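Local coordinates for protein chintase (Rhizomucor miehei, PDB 5YUQ) that hydrolyses chitin as a glycoside hydrolase family 18 enzyme, probably cleaving the chain within an active-site tunnel, at residues Gln2-Pro14 / Gly343-Asp355. Sequence-based numbering, arbitrary orientation.
Sequences QKLSAYVVDWDLP and GLGGVMLWSLEMD
Y7 meets M348 and W350 at the tightly packed middle of this contact. M348 SD lies at the edge of the Y7 ring, 3.6 Å from Y7 CE1, a Met-aromatic contact. The six-membered ring of W350 sits obliquely to the Y7 ring, with planes 48° apart. W350 reaches it with CG anti to the backbone N (chi1 -180°), and V9 CG1 packs against W350 CH2 at 3.5 Å. Y7 OH is hydrogen-bonded to N103 OD1. On the other face of the sheet, A6 CB touches L349 CD2 at 3.9 Å, and L4 packs on V347.

Parallel strands 4-9 and 346-350 are joined by backbone hydrogen bonds: V347 N to K3 O, S5 N to V347 O, L349 N to S5 O and Y7 N to L349 O. A cis peptide precedes S351, and L352 N then bonds to Y7 O at 2.9 Å.

E353 packs against P14 and D12. S351 OG donates to E353 OE1 at 2.8 Å, and a water joins OE1 to V9 N and D12 O.

The loose side is exposed K3, whose NZ reaches G345 O through water, and the W11 rim.

This first-to-last strand pairing closes the TIM barrel of family 18, and the cis W350-S351 peptide is a familiar feature of these chitinases.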
loop_
_atom_site.group_PDB
_atom_site.type_symbol
_atom_site.label_atom_id
_atom_site.label_comp_id
_atom_site.label_asym_id
_atom_site.label_seq_id
_atom_site.Cartn_x
_atom_site.Cartn_y
_atom_site.Cartn_z
ATOM N N GLN A 2 3.271 -0.690 -16.497
ATOM C CA GLN A 2 4.407 -0.368 -15.638
ATOM C C GLN A 2 4.736 -1.604 -14.819
ATOM O O GLN A 2 3.952 -2.002 -13.967
ATOM C CB GLN A 2 4.050 0.798 -14.714
ATOM C CG GLN A 2 3.865 2.136 -15.421
ATOM C CD GLN A 2 2.683 2.162 -16.369
ATOM O OE1 GLN A 2 1.580 1.732 -16.025
ATOM N NE2 GLN A 2 2.912 2.656 -17.582
ATOM N N LYS A 3 5.885 -2.220 -15.086
ATOM C CA LYS A 3 6.197 -3.498 -14.449
ATOM C C LYS A 3 6.556 -3.350 -12.976
ATOM O O LYS A 3 6.140 -4.157 -12.150
ATOM C CB LYS A 3 7.319 -4.217 -15.208
ATOM C CG LYS A 3 6.900 -4.715 -16.601
ATOM C CD LYS A 3 5.850 -5.809 -16.481
ATOM C CE LYS A 3 5.436 -6.374 -17.837
ATOM N NZ LYS A 3 4.260 -5.666 -18.416
ATOM N N LEU A 4 7.338 -2.339 -12.684
ATOM C CA LEU A 4 7.772 -2.089 -11.307
ATOM C C LEU A 4 7.551 -0.644 -10.953
ATOM O O LEU A 4 8.182 0.193 -11.503
ATOM C CB LEU A 4 9.261 -2.533 -11.169
ATOM C CG LEU A 4 9.717 -2.701 -9.743
ATOM C CD1 LEU A 4 11.163 -3.214 -9.754
ATOM C CD2 LEU A 4 9.700 -1.386 -9.146
ATOM N N SER A 5 6.610 -0.355 -10.032
ATOM C CA SER A 5 6.297 1.003 -9.611
ATOM C C SER A 5 6.740 1.188 -8.183
ATOM O O SER A 5 6.545 0.316 -7.348
ATOM C CB SER A 5 4.802 1.247 -9.694
ATOM O OG SER A 5 4.352 1.081 -11.032
ATOM N N ALA A 6 7.344 2.334 -7.903
ATOM C CA ALA A 6 7.863 2.595 -6.574
ATOM C C ALA A 6 7.197 3.827 -6.000
ATOM O O ALA A 6 7.254 4.901 -6.601
ATOM C CB ALA A 6 9.367 2.810 -6.647
ATOM N N TYR A 7 6.580 3.682 -4.830
ATOM C CA TYR A 7 6.098 4.849 -4.105
ATOM C C TYR A 7 7.262 5.571 -3.449
ATOM O O TYR A 7 8.147 4.946 -2.867
ATOM C CB TYR A 7 5.088 4.447 -3.034
ATOM C CG TYR A 7 3.708 4.201 -3.590
ATOM C CD1 TYR A 7 3.341 2.940 -4.031
ATOM C CD2 TYR A 7 2.777 5.229 -3.683
ATOM C CE1 TYR A 7 2.075 2.703 -4.548
ATOM C CE2 TYR A 7 1.488 4.995 -4.183
ATOM C CZ TYR A 7 1.158 3.735 -4.626
ATOM O OH TYR A 7 -0.099 3.503 -5.136
ATOM N N VAL A 8 7.260 6.893 -3.569
ATOM C CA VAL A 8 8.138 7.733 -2.770
ATOM C C VAL A 8 7.226 8.676 -2.017
ATOM O O VAL A 8 6.124 8.985 -2.483
ATOM C CB VAL A 8 9.131 8.518 -3.635
ATOM C CG1 VAL A 8 10.040 7.556 -4.382
ATOM C CG2 VAL A 8 8.406 9.453 -4.605
ATOM N N VAL A 9 7.663 9.114 -0.844
ATOM C CA VAL A 9 6.799 9.897 0.026
ATOM C C VAL A 9 7.315 11.318 0.225
ATOM O O VAL A 9 8.510 11.538 0.398
ATOM C CB VAL A 9 6.543 9.187 1.389
ATOM C CG1 VAL A 9 5.865 7.837 1.161
ATOM C CG2 VAL A 9 7.843 9.011 2.188
ATOM N N ASP A 10 6.395 12.273 0.181
ATOM C CA ASP A 10 6.737 13.694 0.219
ATOM C C ASP A 10 7.538 14.075 1.460
ATOM O O ASP A 10 8.413 14.942 1.406
ATOM C CB ASP A 10 5.458 14.523 0.149
ATOM C CG ASP A 10 5.727 15.997 -0.009
ATOM O OD1 ASP A 10 5.923 16.446 -1.166
ATOM O OD2 ASP A 10 5.727 16.712 1.015
ATOM N N TRP A 11 7.241 13.421 2.580
ATOM C CA TRP A 11 7.862 13.759 3.856
ATOM C C TRP A 11 9.222 13.096 4.076
ATOM O O TRP A 11 9.900 13.378 5.063
ATOM C CB TRP A 11 6.912 13.390 5.002
ATOM C CG TRP A 11 6.509 11.939 5.015
ATOM C CD1 TRP A 11 7.126 10.932 5.690
ATOM C CD2 TRP A 11 5.395 11.340 4.330
ATOM N NE1 TRP A 11 6.467 9.744 5.473
ATOM C CE2 TRP A 11 5.402 9.967 4.640
ATOM C CE3 TRP A 11 4.393 11.834 3.486
ATOM C CZ2 TRP A 11 4.445 9.076 4.139
ATOM C CZ3 TRP A 11 3.443 10.945 2.982
ATOM C CH2 TRP A 11 3.483 9.585 3.309
ATOM N N ASP A 12 9.621 12.217 3.165
ATOM C CA ASP A 12 10.888 11.502 3.309
ATOM C C ASP A 12 11.311 10.911 1.970
ATOM O O ASP A 12 11.299 9.692 1.794
ATOM C CB ASP A 12 10.748 10.400 4.366
ATOM C CG ASP A 12 12.090 9.883 4.867
ATOM O OD1 ASP A 12 13.144 10.455 4.516
ATOM O OD2 ASP A 12 12.088 8.893 5.623
ATOM N N LEU A 13 11.699 11.768 1.026
ATOM C CA LEU A 13 12.118 11.292 -0.287
ATOM C C LEU A 13 13.436 10.543 -0.177
ATOM O O LEU A 13 14.251 10.825 0.714
ATOM C CB LEU A 13 12.252 12.447 -1.283
ATOM C CG LEU A 13 10.931 13.094 -1.708
ATOM C CD1 LEU A 13 11.186 14.343 -2.542
ATOM C CD2 LEU A 13 10.063 12.103 -2.493
ATOM N N PRO A 14 13.653 9.572 -1.072
ATOM C CA PRO A 14 14.926 8.848 -1.021
ATOM C C PRO A 14 16.079 9.800 -1.334
ATOM O O PRO A 14 15.899 10.719 -2.126
ATOM C CB PRO A 14 14.792 7.816 -2.144
ATOM C CG PRO A 14 13.322 7.720 -2.429
ATOM C CD PRO A 14 12.769 9.085 -2.147
ATOM N N GLY A 343 0.489 -14.026 -14.094
ATOM C CA GLY A 343 0.389 -13.107 -15.214
ATOM C C GLY A 343 -0.091 -11.731 -14.799
ATOM O O GLY A 343 -0.843 -11.084 -15.522
ATOM N N LEU A 344 0.346 -11.281 -13.628
ATOM C CA LEU A 344 -0.026 -9.955 -13.143
ATOM C C LEU A 344 0.667 -8.883 -13.961
ATOM O O LEU A 344 1.654 -9.150 -14.647
ATOM C CB LEU A 344 0.360 -9.787 -11.668
ATOM C CG LEU A 344 -0.261 -10.787 -10.697
ATOM C CD1 LEU A 344 -0.020 -10.329 -9.260
ATOM C CD2 LEU A 344 -1.756 -10.965 -10.958
ATOM N N GLY A 345 0.153 -7.660 -13.880
ATOM C CA GLY A 345 0.722 -6.560 -14.636
ATOM C C GLY A 345 2.039 -6.061 -14.078
ATOM O O GLY A 345 2.794 -5.381 -14.778
ATOM N N GLY A 346 2.325 -6.411 -12.833
ATOM C CA GLY A 346 3.575 -6.008 -12.232
ATOM C C GLY A 346 3.506 -6.034 -10.723
ATOM O O GLY A 346 2.623 -6.656 -10.129
ATOM N N VAL A 347 4.426 -5.319 -10.096
ATOM C CA VAL A 347 4.464 -5.181 -8.671
ATOM C C VAL A 347 4.731 -3.733 -8.350
ATOM O O VAL A 347 5.233 -2.988 -9.156
ATOM C CB VAL A 347 5.628 -6.001 -8.041
ATOM C CG1 VAL A 347 5.424 -7.468 -8.249
ATOM C CG2 VAL A 347 6.976 -5.462 -8.525
ATOM N N MET A 348 4.338 -3.349 -7.135
ATOM C CA MET A 348 4.697 -2.022 -6.665
ATOM C C MET A 348 5.221 -2.162 -5.256
ATOM O O MET A 348 4.993 -3.179 -4.613
ATOM C CB MET A 348 3.531 -1.021 -6.757
ATOM C CG MET A 348 2.288 -1.341 -5.919
ATOM S SD MET A 348 2.477 -0.846 -4.185
ATOM C CE MET A 348 0.756 -0.833 -3.681
ATOM N N LEU A 349 5.905 -1.134 -4.774
ATOM C CA LEU A 349 6.518 -1.208 -3.460
ATOM C C LEU A 349 6.198 0.022 -2.627
ATOM O O LEU A 349 6.136 1.137 -3.150
ATOM C CB LEU A 349 8.034 -1.391 -3.585
ATOM C CG LEU A 349 8.816 -0.228 -4.198
ATOM C CD1 LEU A 349 9.432 0.630 -3.095
ATOM C CD2 LEU A 349 9.894 -0.719 -5.150
ATOM N N TRP A 350 5.990 -0.203 -1.334
ATOM C CA TRP A 350 5.863 0.873 -0.359
ATOM C C TRP A 350 6.921 0.698 0.725
ATOM O O TRP A 350 6.862 -0.274 1.476
ATOM C CB TRP A 350 4.478 0.862 0.319
ATOM C CG TRP A 350 4.382 1.986 1.303
ATOM C CD1 TRP A 350 4.873 2.010 2.585
ATOM C CD2 TRP A 350 3.827 3.273 1.061
ATOM N NE1 TRP A 350 4.635 3.237 3.154
ATOM C CE2 TRP A 350 3.989 4.030 2.237
ATOM C CE3 TRP A 350 3.184 3.859 -0.035
ATOM C CZ2 TRP A 350 3.542 5.346 2.341
ATOM C CZ3 TRP A 350 2.743 5.160 0.069
ATOM C CH2 TRP A 350 2.924 5.891 1.244
ATOM N N SER A 351 7.889 1.609 0.837
ATOM C CA SER A 351 8.150 2.691 -0.104
ATOM C C SER A 351 9.672 2.788 -0.277
ATOM O O SER A 351 10.440 2.219 0.511
ATOM C CB SER A 351 7.559 4.012 0.400
ATOM O OG SER A 351 8.016 4.288 1.717
ATOM N N LEU A 352 10.103 3.510 -1.305
ATOM C CA LEU A 352 11.464 3.394 -1.820
ATOM C C LEU A 352 12.564 3.774 -0.838
ATOM O O LEU A 352 13.642 3.176 -0.849
ATOM C CB LEU A 352 11.589 4.210 -3.113
ATOM C CG LEU A 352 12.876 4.010 -3.905
ATOM C CD1 LEU A 352 13.076 2.541 -4.229
ATOM C CD2 LEU A 352 12.835 4.837 -5.182
ATOM N N GLU A 353 12.297 4.751 0.022
ATOM C CA GLU A 353 13.345 5.245 0.908
ATOM C C GLU A 353 13.684 4.232 2.000
ATOM O O GLU A 353 14.673 4.387 2.708
ATOM C CB GLU A 353 12.953 6.605 1.502
ATOM C CG GLU A 353 12.126 6.544 2.783
ATOM C CD GLU A 353 10.704 6.068 2.582
ATOM O OE1 GLU A 353 10.238 5.929 1.424
ATOM O OE2 GLU A 353 10.022 5.843 3.604
ATOM N N MET A 354 12.880 3.202 2.098
ATOM C CA MET A 354 13.050 2.187 3.127
ATOM C C MET A 354 14.105 1.133 2.831
ATOM O O MET A 354 14.506 0.441 3.689
ATOM C CB MET A 354 11.717 1.460 3.456
ATOM C CG MET A 354 10.622 2.381 3.866
ATOM S SD MET A 354 9.126 1.296 4.081
ATOM C CE MET A 354 7.954 2.500 4.772
ATOM N N ASP A 355 14.506 1.062 1.569
ATOM C CA ASP A 355 15.507 0.089 1.155
ATOM C C ASP A 355 16.866 0.502 1.701
ATOM O O ASP A 355 17.074 1.668 2.056
ATOM C CB ASP A 355 15.566 0.008 -0.373
ATOM C CG ASP A 355 16.050 -1.341 -0.867
ATOM O OD1 ASP A 355 16.470 -2.194 -0.049
ATOM O OD2 ASP A 355 16.018 -1.545 -2.085
HETATM O O HOH W 1 3.718 -1.547 -11.306
HETATM O O HOH W 2 2.256 -4.617 -17.185
HETATM O O HOH W 3 10.300 8.111 -0.158
#